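Local atomic coordinates of MutT related protein (Methanosarcina mazei, PDB entry 3GRN), a protein that probably works as a Nudix-family hydrolase, splitting a diphosphate-linked substrate whose identity is not established. Residues V76-E79 and K84-A87; S10-I15 and A124-F129; D71-V76 and E131-E136; E49-G54 and I88-G93. All coordinates share one frame; numbering follows the deposited sequence.

Interaction 1: residues V76-E79 and K84-A87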
loop_
_atom_site.group_PDB
_atom_site.type_symbol
_atom_site.label_atom_id
_atom_site.label_comp_id
_atom_site.label_asym_id
_atom_site.label_seq_id
_atom_site.Cartn_x
_atom_site.Cartn_y
_atom_site.Cartn_z
ATOM N N VAL A 76 -1.026 -11.685 -17.283
ATOM C CA VAL A 76 -0.764 -10.479 -18.043
ATOM C C VAL A 76 0.675 -10.054 -17.732
ATOM O O VAL A 76 1.112 -10.141 -16.583
ATOM C CB VAL A 76 -1.813 -9.354 -17.785
ATOM C CG1 VAL A 76 -1.750 -8.848 -16.378
ATOM C CG2 VAL A 76 -1.604 -8.208 -18.727
ATOM N N ASN A 77 1.414 -9.662 -18.765
ATOM C CA ASN A 77 2.787 -9.172 -18.620
ATOM C C ASN A 77 2.872 -7.766 -19.206
ATOM O O ASN A 77 2.299 -7.511 -20.273
ATOM C CB ASN A 77 3.786 -10.065 -19.374
ATOM C CG ASN A 77 3.782 -11.510 -18.906
ATOM O OD1 ASN A 77 3.646 -11.803 -17.721
ATOM N ND2 ASN A 77 3.955 -12.428 -19.855
ATOM N N PHE A 78 3.586 -6.862 -18.547
ATOM C CA PHE A 78 3.754 -5.513 -19.107
ATOM C C PHE A 78 5.006 -4.854 -18.552
ATOM O O PHE A 78 5.438 -5.144 -17.418
ATOM C CB PHE A 78 2.522 -4.621 -18.866
ATOM C CG PHE A 78 2.099 -4.504 -17.429
ATOM C CD1 PHE A 78 2.520 -3.447 -16.639
ATOM C CD2 PHE A 78 1.214 -5.459 -16.863
ATOM C CE1 PHE A 78 2.117 -3.333 -15.306
ATOM C CE2 PHE A 78 0.809 -5.356 -15.550
ATOM C CZ PHE A 78 1.261 -4.286 -14.758
ATOM N N GLU A 79 5.560 -3.961 -19.366
ATOM C CA GLU A 79 6.758 -3.236 -18.988
ATOM C C GLU A 79 6.428 -1.847 -18.427
ATOM O O GLU A 79 5.611 -1.102 -18.979
ATOM C CB GLU A 79 7.700 -3.139 -20.186
ATOM C CG GLU A 79 9.022 -2.456 -19.889
ATOM C CD GLU A 79 10.008 -2.505 -21.050
ATOM O OE1 GLU A 79 9.592 -2.771 -22.202
ATOM O OE2 GLU A 79 11.207 -2.282 -20.808
ATOM N N LYS A 84 9.726 -4.748 -15.137
ATOM C CA LYS A 84 8.770 -5.531 -15.925
ATOM C C LYS A 84 7.885 -6.319 -14.975
ATOM O O LYS A 84 8.378 -6.930 -14.030
ATOM C CB LYS A 84 9.496 -6.495 -16.865
ATOM C CG LYS A 84 10.378 -5.747 -17.936
ATOM C CD LYS A 84 10.973 -6.682 -18.984
ATOM C CE LYS A 84 10.007 -6.905 -20.155
ATOM N NZ LYS A 84 10.465 -7.940 -21.140
ATOM N N VAL A 85 6.591 -6.327 -15.250
ATOM C CA VAL A 85 5.645 -6.978 -14.386
ATOM C C VAL A 85 5.164 -8.303 -15.019
ATOM O O VAL A 85 4.812 -8.361 -16.196
ATOM C CB VAL A 85 4.471 -6.041 -14.067
ATOM C CG1 VAL A 85 3.412 -6.760 -13.237
ATOM C CG2 VAL A 85 4.998 -4.761 -13.335
ATOM N N ILE A 86 5.220 -9.366 -14.239
ATOM C CA ILE A 86 4.599 -10.628 -14.629
ATOM C C ILE A 86 3.454 -10.779 -13.639
ATOM O O ILE A 86 3.688 -10.890 -12.419
ATOM C CB ILE A 86 5.528 -11.837 -14.416
ATOM C CG1 ILE A 86 6.766 -11.774 -15.325
ATOM C CG2 ILE A 86 4.748 -13.141 -14.673
ATOM C CD1 ILE A 86 7.935 -12.620 -14.797
ATOM N N ALA A 87 2.232 -10.766 -14.150
ATOM C CA ALA A 87 1.073 -10.757 -13.254
ATOM C C ALA A 87 0.170 -11.965 -13.489
ATOM O O ALA A 87 -0.113 -12.335 -14.634
ATOM C CB ALA A 87 0.298 -9.498 -13.403
#

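Interaction 2: residues S10-I15 and A124-F129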
loop_
_atom_site.group_PDB
_atom_site.type_symbol
_atom_site.label_atom_id
_atom_site.label_comp_id
_atom_site.label_asym_id
_atom_site.label_seq_id
_atom_site.Cartn_x
_atom_site.Cartn_y
_atom_site.Cartn_z
ATOM N N SER A 10 3.280 -9.801 -9.764
ATOM C CA SER A 10 2.081 -9.178 -9.232
ATOM C C SER A 10 0.924 -10.139 -9.370
ATOM O O SER A 10 1.015 -11.124 -10.111
ATOM C CB SER A 10 1.764 -7.858 -9.936
ATOM O OG SER A 10 2.743 -6.876 -9.625
ATOM N N VAL A 11 -0.135 -9.886 -8.609
ATOM C CA VAL A 11 -1.372 -10.665 -8.705
ATOM C C VAL A 11 -2.600 -9.754 -8.823
ATOM O O VAL A 11 -2.672 -8.698 -8.190
ATOM C CB VAL A 11 -1.525 -11.633 -7.507
ATOM C CG1 VAL A 11 -0.521 -12.775 -7.601
ATOM C CG2 VAL A 11 -1.320 -10.889 -6.170
ATOM N N TYR A 12 -3.550 -10.156 -9.654
ATOM C CA TYR A 12 -4.832 -9.432 -9.809
ATOM C C TYR A 12 -6.027 -10.354 -9.590
ATOM O O TYR A 12 -5.913 -11.583 -9.746
ATOM C CB TYR A 12 -4.910 -8.738 -11.164
ATOM C CG TYR A 12 -3.840 -7.675 -11.284
ATOM C CD1 TYR A 12 -4.030 -6.416 -10.704
ATOM C CD2 TYR A 12 -2.624 -7.938 -11.903
ATOM C CE1 TYR A 12 -3.054 -5.414 -10.773
ATOM C CE2 TYR A 12 -1.615 -6.929 -11.959
ATOM C CZ TYR A 12 -1.850 -5.680 -11.376
ATOM O OH TYR A 12 -0.905 -4.671 -11.425
ATOM N N ALA A 13 -7.174 -9.755 -9.208
ATOM C CA ALA A 13 -8.406 -10.546 -8.999
ATOM C C ALA A 13 -9.512 -10.111 -9.928
ATOM O O ALA A 13 -9.727 -8.912 -10.114
ATOM C CB ALA A 13 -8.882 -10.426 -7.572
ATOM N N LEU A 14 -10.206 -11.095 -10.506
ATOM C CA LEU A 14 -11.439 -10.860 -11.255
ATOM C C LEU A 14 -12.595 -11.088 -10.289
ATOM O O LEU A 14 -12.892 -12.227 -9.913
ATOM C CB LEU A 14 -11.591 -11.843 -12.419
ATOM C CG LEU A 14 -10.610 -11.727 -13.566
ATOM C CD1 LEU A 14 -10.905 -12.848 -14.586
ATOM C CD2 LEU A 14 -10.668 -10.363 -14.231
ATOM N N ILE A 15 -13.231 -9.996 -9.900
ATOM C CA ILE A 15 -14.302 -10.056 -8.911
ATOM C C ILE A 15 -15.556 -9.548 -9.581
ATOM O O ILE A 15 -15.559 -8.420 -10.058
ATOM C CB ILE A 15 -13.971 -9.179 -7.702
ATOM C CG1 ILE A 15 -12.716 -9.717 -7.003
ATOM C CG2 ILE A 15 -15.140 -9.116 -6.736
ATOM C CD1 ILE A 15 -12.245 -8.879 -5.869
ATOM N N ALA A 124 -3.845 -1.087 -22.196
ATOM C CA ALA A 124 -3.917 -2.041 -23.315
ATOM C C ALA A 124 -3.704 -3.490 -22.912
ATOM O O ALA A 124 -4.406 -4.372 -23.394
ATOM C CB ALA A 124 -2.944 -1.641 -24.429
ATOM N N TYR A 125 -2.790 -3.718 -21.972
ATOM C CA TYR A 125 -2.511 -5.076 -21.508
ATOM C C TYR A 125 -3.704 -5.730 -20.798
ATOM O O TYR A 125 -3.889 -6.946 -20.912
ATOM C CB TYR A 125 -1.235 -5.139 -20.652
ATOM C CG TYR A 125 -1.171 -4.145 -19.522
ATOM C CD1 TYR A 125 -1.765 -4.419 -18.302
ATOM C CD2 TYR A 125 -0.515 -2.923 -19.677
ATOM C CE1 TYR A 125 -1.717 -3.507 -17.267
ATOM C CE2 TYR A 125 -0.443 -2.015 -18.648
ATOM C CZ TYR A 125 -1.067 -2.308 -17.438
ATOM O OH TYR A 125 -1.025 -1.422 -16.378
ATOM N N PHE A 126 -4.497 -4.931 -20.076
ATOM C CA PHE A 126 -5.710 -5.456 -19.446
ATOM C C PHE A 126 -6.806 -5.710 -20.483
ATOM O O PHE A 126 -7.484 -6.732 -20.423
ATOM C CB PHE A 126 -6.226 -4.535 -18.345
ATOM C CG PHE A 126 -5.472 -4.646 -17.041
ATOM C CD1 PHE A 126 -5.120 -5.886 -16.520
ATOM C CD2 PHE A 126 -5.179 -3.500 -16.303
ATOM C CE1 PHE A 126 -4.441 -5.987 -15.301
ATOM C CE2 PHE A 126 -4.505 -3.592 -15.081
ATOM C CZ PHE A 126 -4.135 -4.839 -14.587
ATOM N N ARG A 127 -6.962 -4.781 -21.429
ATOM C CA ARG A 127 -7.871 -4.940 -22.571
ATOM C C ARG A 127 -7.600 -6.280 -23.268
ATOM O O ARG A 127 -8.510 -7.078 -23.448
ATOM C CB ARG A 127 -7.690 -3.764 -23.550
ATOM C CG ARG A 127 -8.809 -3.581 -24.554
ATOM C CD ARG A 127 -8.536 -2.391 -25.484
ATOM N NE ARG A 127 -8.406 -1.130 -24.747
ATOM C CZ ARG A 127 -7.322 -0.354 -24.756
ATOM N NH1 ARG A 127 -7.309 0.766 -24.049
ATOM N NH2 ARG A 127 -6.258 -0.683 -25.479
ATOM N N ASP A 128 -6.338 -6.501 -23.636
ATOM C CA ASP A 128 -5.874 -7.752 -24.238
ATOM C C ASP A 128 -6.220 -8.963 -23.364
ATOM O O ASP A 128 -6.712 -9.982 -23.857
ATOM C CB ASP A 128 -4.363 -7.674 -24.459
ATOM C CG ASP A 128 -3.827 -8.805 -25.310
ATOM O OD1 ASP A 128 -4.239 -8.923 -26.487
ATOM O OD2 ASP A 128 -2.969 -9.562 -24.807
ATOM N N PHE A 129 -5.960 -8.847 -22.058
ATOM C CA PHE A 129 -6.264 -9.944 -21.137
ATOM C C PHE A 129 -7.728 -10.339 -21.227
ATOM O O PHE A 129 -8.044 -11.523 -21.314
ATOM C CB PHE A 129 -5.932 -9.621 -19.670
ATOM C CG PHE A 129 -6.490 -10.648 -18.705
ATOM C CD1 PHE A 129 -5.802 -11.833 -18.472
ATOM C CD2 PHE A 129 -7.739 -10.462 -18.089
ATOM C CE1 PHE A 129 -6.320 -12.809 -17.635
ATOM C CE2 PHE A 129 -8.267 -11.422 -17.247
ATOM C CZ PHE A 129 -7.555 -12.604 -17.018
#

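Interaction 3: residues D71-V76 and E131-E136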
loop_
_atom_site.group_PDB
_atom_site.type_symbol
_atom_site.label_atom_id
_atom_site.label_comp_id
_atom_site.label_asym_id
_atom_site.label_seq_id
_atom_site.Cartn_x
_atom_site.Cartn_y
_atom_site.Cartn_z
ATOM N N ASP A 71 -9.747 -20.406 -9.113
ATOM C CA ASP A 71 -8.759 -20.867 -10.076
ATOM C C ASP A 71 -8.000 -19.696 -10.721
ATOM O O ASP A 71 -8.464 -18.554 -10.724
ATOM C CB ASP A 71 -9.447 -21.678 -11.170
ATOM C CG ASP A 71 -10.118 -22.935 -10.636
ATOM O OD1 ASP A 71 -9.561 -23.580 -9.716
ATOM O OD2 ASP A 71 -11.201 -23.282 -11.154
ATOM N N ILE A 72 -6.843 -19.997 -11.295
ATOM C CA ILE A 72 -6.129 -18.994 -12.090
ATOM C C ILE A 72 -6.898 -18.707 -13.375
ATOM O O ILE A 72 -7.336 -19.637 -14.051
ATOM C CB ILE A 72 -4.704 -19.472 -12.411
ATOM C CG1 ILE A 72 -3.893 -19.609 -11.129
ATOM C CG2 ILE A 72 -4.029 -18.523 -13.400
ATOM C CD1 ILE A 72 -2.806 -20.637 -11.236
ATOM N N ALA A 73 -7.081 -17.422 -13.696
ATOM C CA ALA A 73 -7.833 -16.988 -14.871
ATOM C C ALA A 73 -6.918 -16.745 -16.072
ATOM O O ALA A 73 -7.364 -16.761 -17.210
ATOM C CB ALA A 73 -8.621 -15.758 -14.561
ATOM N N GLY A 74 -5.650 -16.491 -15.786
ATOM C CA GLY A 74 -4.646 -16.254 -16.826
ATOM C C GLY A 74 -3.499 -15.381 -16.345
ATOM O O GLY A 74 -3.259 -15.237 -15.143
ATOM N N GLN A 75 -2.844 -14.747 -17.312
ATOM C CA GLN A 75 -1.564 -14.068 -17.132
ATOM C C GLN A 75 -1.614 -12.738 -17.859
ATOM O O GLN A 75 -2.144 -12.689 -18.968
ATOM C CB GLN A 75 -0.480 -14.976 -17.758
ATOM C CG GLN A 75 0.898 -14.389 -18.002
ATOM C CD GLN A 75 1.037 -13.670 -19.338
ATOM O OE1 GLN A 75 1.724 -12.655 -19.420
ATOM N NE2 GLN A 75 0.391 -14.194 -20.391
ATOM N N VAL A 76 -1.026 -11.685 -17.283
ATOM C CA VAL A 76 -0.764 -10.479 -18.043
ATOM C C VAL A 76 0.675 -10.054 -17.732
ATOM O O VAL A 76 1.112 -10.141 -16.583
ATOM C CB VAL A 76 -1.813 -9.354 -17.785
ATOM C CG1 VAL A 76 -1.750 -8.848 -16.378
ATOM C CG2 VAL A 76 -1.604 -8.208 -18.727
ATOM N N GLU A 131 -9.858 -9.749 -23.607
ATOM C CA GLU A 131 -10.160 -10.300 -24.929
ATOM C C GLU A 131 -9.795 -11.786 -24.994
ATOM O O GLU A 131 -10.549 -12.593 -25.525
ATOM C CB GLU A 131 -9.436 -9.511 -26.022
ATOM C CG GLU A 131 -10.311 -9.168 -27.235
ATOM C CD GLU A 131 -11.060 -10.369 -27.802
ATOM O OE1 GLU A 131 -10.400 -11.318 -28.279
ATOM O OE2 GLU A 131 -12.312 -10.364 -27.768
ATOM N N ARG A 132 -8.652 -12.136 -24.409
ATOM C CA ARG A 132 -8.177 -13.508 -24.317
ATOM C C ARG A 132 -9.036 -14.342 -23.349
ATOM O O ARG A 132 -9.429 -15.458 -23.676
ATOM C CB ARG A 132 -6.690 -13.478 -23.903
ATOM C CG ARG A 132 -6.024 -14.798 -23.611
ATOM C CD ARG A 132 -4.490 -14.617 -23.467
ATOM N NE ARG A 132 -4.078 -13.743 -22.351
ATOM C CZ ARG A 132 -3.597 -12.507 -22.492
ATOM N NH1 ARG A 132 -3.469 -11.978 -23.702
ATOM N NH2 ARG A 132 -3.245 -11.790 -21.432
ATOM N N PHE A 133 -9.340 -13.791 -22.168
ATOM C CA PHE A 133 -10.207 -14.449 -21.182
ATOM C C PHE A 133 -11.579 -14.812 -21.776
ATOM O O PHE A 133 -12.079 -15.915 -21.560
ATOM C CB PHE A 133 -10.381 -13.539 -19.967
ATOM C CG PHE A 133 -11.206 -14.131 -18.864
ATOM C CD1 PHE A 133 -10.684 -15.130 -18.042
ATOM C CD2 PHE A 133 -12.507 -13.674 -18.633
ATOM C CE1 PHE A 133 -11.445 -15.667 -17.005
ATOM C CE2 PHE A 133 -13.271 -14.199 -17.596
ATOM C CZ PHE A 133 -12.742 -15.202 -16.787
ATOM N N ASP A 134 -12.156 -13.869 -22.516
ATOM C CA ASP A 134 -13.463 -14.029 -23.170
ATOM C C ASP A 134 -13.464 -15.207 -24.154
ATOM O O ASP A 134 -14.398 -16.018 -24.165
ATOM C CB ASP A 134 -13.847 -12.731 -23.890
ATOM C CG ASP A 134 -15.217 -12.801 -24.581
ATOM O OD1 ASP A 134 -16.172 -13.377 -24.014
ATOM O OD2 ASP A 134 -15.338 -12.242 -25.693
ATOM N N ARG A 135 -12.408 -15.304 -24.957
ATOM C CA ARG A 135 -12.306 -16.383 -25.937
ATOM C C ARG A 135 -12.002 -17.747 -25.296
ATOM O O ARG A 135 -12.421 -18.780 -25.813
ATOM C CB ARG A 135 -11.335 -16.021 -27.076
ATOM C CG ARG A 135 -9.891 -16.476 -26.911
ATOM C CD ARG A 135 -9.100 -16.259 -28.195
ATOM N NE ARG A 135 -8.659 -14.873 -28.341
ATOM C CZ ARG A 135 -7.443 -14.437 -28.023
ATOM N NH1 ARG A 135 -6.531 -15.281 -27.549
ATOM N NH2 ARG A 135 -7.136 -13.158 -28.186
ATOM N N GLU A 136 -11.317 -17.756 -24.152
ATOM C CA GLU A 136 -11.039 -19.016 -23.469
ATOM C C GLU A 136 -12.237 -19.534 -22.655
ATOM O O GLU A 136 -12.305 -20.723 -22.333
ATOM C CB GLU A 136 -9.745 -18.936 -22.637
ATOM C CG GLU A 136 -8.518 -18.593 -23.506
ATOM C CD GLU A 136 -7.209 -18.457 -22.732
ATOM O OE1 GLU A 136 -7.225 -18.477 -21.477
ATOM O OE2 GLU A 136 -6.154 -18.331 -23.399
HETATM O O HOH W 1 -7.042 -16.236 -19.829
HETATM O O HOH W 2 -4.225 -15.183 -19.960
#

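Interaction 4: residues E49-G54 and I88-G93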
loop_
_atom_site.group_PDB
_atom_site.type_symbol
_atom_site.label_atom_id
_atom_site.label_comp_id
_atom_site.label_asym_id
_atom_site.label_seq_id
_atom_site.Cartn_x
_atom_site.Cartn_y
_atom_site.Cartn_z
ATOM N N GLU A 49 5.822 -14.668 0.234
ATOM C CA GLU A 49 4.380 -14.840 0.215
ATOM C C GLU A 49 3.917 -15.752 -0.937
ATOM O O GLU A 49 4.442 -15.644 -2.044
ATOM C CB GLU A 49 3.753 -13.457 0.042
ATOM C CG GLU A 49 2.252 -13.428 0.019
ATOM C CD GLU A 49 1.729 -12.021 -0.027
ATOM O OE1 GLU A 49 0.915 -11.674 0.856
ATOM O OE2 GLU A 49 2.117 -11.269 -0.959
ATOM N N SER A 50 2.921 -16.597 -0.696
ATOM C CA SER A 50 2.313 -17.380 -1.798
ATOM C C SER A 50 1.409 -16.511 -2.694
ATOM O O SER A 50 0.917 -15.469 -2.246
ATOM C CB SER A 50 1.518 -18.562 -1.262
ATOM O OG SER A 50 0.252 -18.154 -0.771
ATOM N N LEU A 51 1.164 -16.921 -3.941
ATOM C CA LEU A 51 0.352 -16.056 -4.837
ATOM C C LEU A 51 -1.079 -15.864 -4.293
ATOM O O LEU A 51 -1.592 -14.733 -4.259
ATOM C CB LEU A 51 0.271 -16.621 -6.270
ATOM C CG LEU A 51 1.589 -16.773 -7.006
ATOM C CD1 LEU A 51 1.297 -17.268 -8.422
ATOM C CD2 LEU A 51 2.395 -15.468 -7.012
ATOM N N LYS A 52 -1.704 -16.940 -3.829
ATOM C CA LYS A 52 -3.076 -16.871 -3.332
ATOM C C LYS A 52 -3.197 -16.052 -2.036
ATOM O O LYS A 52 -4.202 -15.366 -1.838
ATOM C CB LYS A 52 -3.675 -18.271 -3.164
ATOM C CG LYS A 52 -4.217 -18.830 -4.506
ATOM C CD LYS A 52 -5.171 -20.015 -4.326
ATOM C CE LYS A 52 -5.649 -20.516 -5.669
ATOM N NZ LYS A 52 -6.885 -21.359 -5.543
ATOM N N GLU A 53 -2.163 -16.096 -1.193
ATOM C CA GLU A 53 -2.117 -15.253 0.018
ATOM C C GLU A 53 -2.014 -13.802 -0.423
ATOM O O GLU A 53 -2.700 -12.931 0.109
ATOM C CB GLU A 53 -0.912 -15.595 0.904
ATOM C CG GLU A 53 -1.104 -16.779 1.855
ATOM C CD GLU A 53 0.217 -17.372 2.411
ATOM O OE1 GLU A 53 1.335 -16.912 2.054
ATOM O OE2 GLU A 53 0.127 -18.322 3.224
ATOM N N GLY A 54 -1.143 -13.551 -1.403
ATOM C CA GLY A 54 -0.969 -12.222 -1.961
ATOM C C GLY A 54 -2.238 -11.609 -2.522
ATOM O O GLY A 54 -2.555 -10.456 -2.239
ATOM N N ILE A 88 -0.246 -12.581 -12.392
ATOM C CA ILE A 88 -1.132 -13.737 -12.461
ATOM C C ILE A 88 -2.521 -13.281 -12.015
ATOM O O ILE A 88 -2.672 -12.601 -10.976
ATOM C CB ILE A 88 -0.598 -14.951 -11.636
ATOM C CG1 ILE A 88 0.776 -15.411 -12.161
ATOM C CG2 ILE A 88 -1.551 -16.132 -11.739
ATOM C CD1 ILE A 88 1.962 -14.714 -11.539
ATOM N N VAL A 89 -3.527 -13.638 -12.815
ATOM C CA VAL A 89 -4.894 -13.177 -12.583
ATOM C C VAL A 89 -5.690 -14.350 -12.010
ATOM O O VAL A 89 -5.673 -15.449 -12.575
ATOM C CB VAL A 89 -5.574 -12.642 -13.862
ATOM C CG1 VAL A 89 -6.949 -12.161 -13.513
ATOM C CG2 VAL A 89 -4.762 -11.483 -14.489
ATOM N N PHE A 90 -6.345 -14.108 -10.879
ATOM C CA PHE A 90 -7.146 -15.107 -10.194
ATOM C C PHE A 90 -8.622 -14.796 -10.326
ATOM O O PHE A 90 -9.022 -13.619 -10.381
ATOM C CB PHE A 90 -6.766 -15.142 -8.714
ATOM C CG PHE A 90 -5.450 -15.806 -8.460
ATOM C CD1 PHE A 90 -5.395 -17.179 -8.198
ATOM C CD2 PHE A 90 -4.266 -15.063 -8.469
ATOM C CE1 PHE A 90 -4.176 -17.801 -7.963
ATOM C CE2 PHE A 90 -3.040 -15.682 -8.254
ATOM C CZ PHE A 90 -2.983 -17.046 -8.005
ATOM N N ASP A 91 -9.428 -15.852 -10.379
ATOM C CA ASP A 91 -10.856 -15.677 -10.422
ATOM C C ASP A 91 -11.372 -15.616 -8.982
ATOM O O ASP A 91 -11.184 -16.540 -8.187
ATOM C CB ASP A 91 -11.516 -16.788 -11.248
ATOM C CG ASP A 91 -12.933 -16.433 -11.670
ATOM O OD1 ASP A 91 -13.743 -16.067 -10.795
ATOM O OD2 ASP A 91 -13.244 -16.528 -12.879
ATOM N N GLY A 92 -12.008 -14.498 -8.663
ATOM C CA GLY A 92 -12.478 -14.211 -7.319
ATOM C C GLY A 92 -13.965 -14.495 -7.181
ATOM O O GLY A 92 -14.530 -14.294 -6.110
ATOM N N GLY A 93 -14.597 -14.944 -8.261
ATOM C CA GLY A 93 -15.984 -15.409 -8.194
ATOM C C GLY A 93 -16.978 -14.269 -8.225
ATOM O O GLY A 93 -16.725 -13.232 -8.838
#

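Interaction 1: residues V76-E79 and K84-A87
Val76-Glu79 and Lys84-Ala87 run antiparallel at 172°, their axes 4.7 Å apart, and two hydrogen-bonded pairs, Val76 with Ala87 and Phe78 with Val85, set the register. Each pair makes both backbone bonds; the shortest joins Val85 N to Phe78 O at 2.7 Å. At the non-hydrogen-bonded position between them, Asn77 CA comes 3.3 Å from Val85 O, a CA-H...O contact. Phe78 and Val85 carry most of the side-chain contact, almost equally. A chi1 of 55° puts Phe78 CG between the backbone N and the carbonyl carbon, which lays one ring face over Val85: Val85 CB is 3.8 Å from the Phe78 ring centroid and 16° off the normal, a CH-pi contact. Val85 CG1 completes it, 3.6 Å from Phe78 CZ. Replacing Phe78 with an alanine would probably uncover Val85 and deprive Tyr125 of its stacking partner. On the same face, Val76 CG1 meets Ala87 CB at 3.7 Å. On the opposite face, Glu79 and Lys84 touch through their CG atoms, while their charged ends turn to Lys5 and Tyr7 OH. This is a beta hairpin: strand 72-79 borders the chain's sheet, strand 84-94 pairs onward with strand 7-16, and helix 124-137 covers Val76 and Phe78.

Interaction 2: residues S10-I15 and A124-F129
Tyr12 meets Phe126, and Leu14 meets Phe129, through carbon atoms alone; the shortest polar bond inside the two segments is the helical one from Asp128 N to Ala124 O, 2.9 Å, followed by Phe129 N to Tyr125 O at 3.0 Å. These bonds fix the helical turn that presents Phe126 and Phe129 to strand 10-15. The aromatic pair is T-shaped: the ring planes of Tyr12 and Phe126 stand at 84° and their centroids are 5.3 Å apart. Phe126 supplies the edge, its CZ lying 3.9 Å above the Tyr12 ring plane and over the ring centre, so a single edge atom points at the middle of the tyrosine face. Another aromatic flanks Phe126 from within the helix, since Tyr125 CE1 sits 3.5 Å above the Phe126 ring plane, displaced toward the rim. One turn on, the side chains of Leu14 and Phe129 approach from opposite directions. With chi1 at 169°, Phe129 CG is anti to its amide N, and the ring reaches out until CE2 touches both leucine methyls, Leu14 CD2 at 4.0 Å and Leu14 CD1 at the same distance. Replacing Tyr12 with a serine would probably leave the Phe126 edge without its aromatic face and open a gap beneath the helix. Asp39 and Val89 border these side chains from the adjoining strands 38-44 and 84-94. All four touching residues are buried, and the absence of polar side-chain pairing between them implies that this part of helix 124-137 is probably held mainly by dispersion and ring electrostatics, as expected for a hydrophobic layer of the Nudix alpha/beta/alpha sandwich.

Interaction 3: residues D71-V76 and E131-E136
Arg132 reaches both backbone polar atoms of Gln75 with one guanidinium, directly on one side and through water on the other. Its NH2 donates to Gln75 O over 2.8 Å, with a C=O...N angle of 164°; the oxygen lies 25° out of the guanidinium plane, and the N-H itself is bent to 138°. Its NE donates to a water 2.8 Å away, and Gln75 N gives its hydrogen to the same water at 3.0 Å, so that arginine and water together occupy the outward backbone positions of Gln75, much as a further strand might. The arginine chain extends to CD and then bends at chi3, which turns the head toward the strand, while NH1 pairs with Asp128 one turn earlier in the helix. A second water donates both to Ala73 O, 2.7 Å away, and to Glu136 OE1, so the strand backbone is tied to the helix a second time through water. Beside these polar links, Ala73 CB packs on Phe133 CE1 at 3.7 Å, and Ala73 O lies at the ring edge, in its plane. The backbone angles of Gly74 would jam a CB against the preceding carbonyl, which explains the glycine. Ala73 and Gly74 together face Val89, a classic beta bulge in the border strand 72-79, next to the C-terminal helix that covers this face of the Nudix alpha/beta/alpha sandwich.

Interaction 4: residues E49-G54 and I88-G93
Phe90 has the most surface covered here, its ring wedged against the first turn of helix 51-63, where Leu51 and Lys52 take different corners of it. Leu51 CB lies 3.7 Å from Phe90 CZ and also nears CE2. Lys52 reaches the neighbouring corner, with CG 3.6 Å from Phe90 CE1 and CE 3.8 Å from that same carbon, so the lysine's hydrocarbon chain passes obliquely across the corner of the ring at CE1. That course follows from the torsions: chi2 at -163° and chi3 at -179° keep Lys52 extended past CG, carrying NZ beyond the aromatic to the carbonyl oxygens of Pro69 and Gly70. Leu51 is the second large contributor, and its CD1 meets Ile88 CD1 at 4.1 Å, the two side chains crossing near a right angle. The sequence leading into and through helix 51-63 fits the Nudix box, and the geometry agrees: a loop leads into the helix, and Glu49 just ahead of it makes a salt bridge to Arg57, consistent with the Glu-Arg pairing of that motif. Ser50 is the N-cap, and a capping box closes the helix start, with Glu53 N donating to Ser50 OG at 3.2 Å and Ser50 N to Glu53 OE1 over the same length, the latter from above the carboxylate plane. Val11 of strand 7-16 and Ile72 of strand 72-79 also touch the phenylalanine ring.

In the fold
The four contacts lie close together, their centres 9 to 15 Å apart, and all reach one mixed sheet. Interactions 2 and 3 both use helix 124-137, which lies on one sheet face, whereas interaction 4 places helix 51-63 on the other; interaction 1 is the hairpin at the sheet's border. Interactions 1 and 3 share strand 72-79, and interactions 1 and 4 share strand 84-94. Along the chain, interaction 1 is nested within interaction 4, itself nested within interaction 2, while interaction 3 crosses both larger loops. Strand 7-16, the hairpin, the Nudix-box helix and the C-terminal helix are thus joined through the same sheet, consistent with the Nudix sandwich.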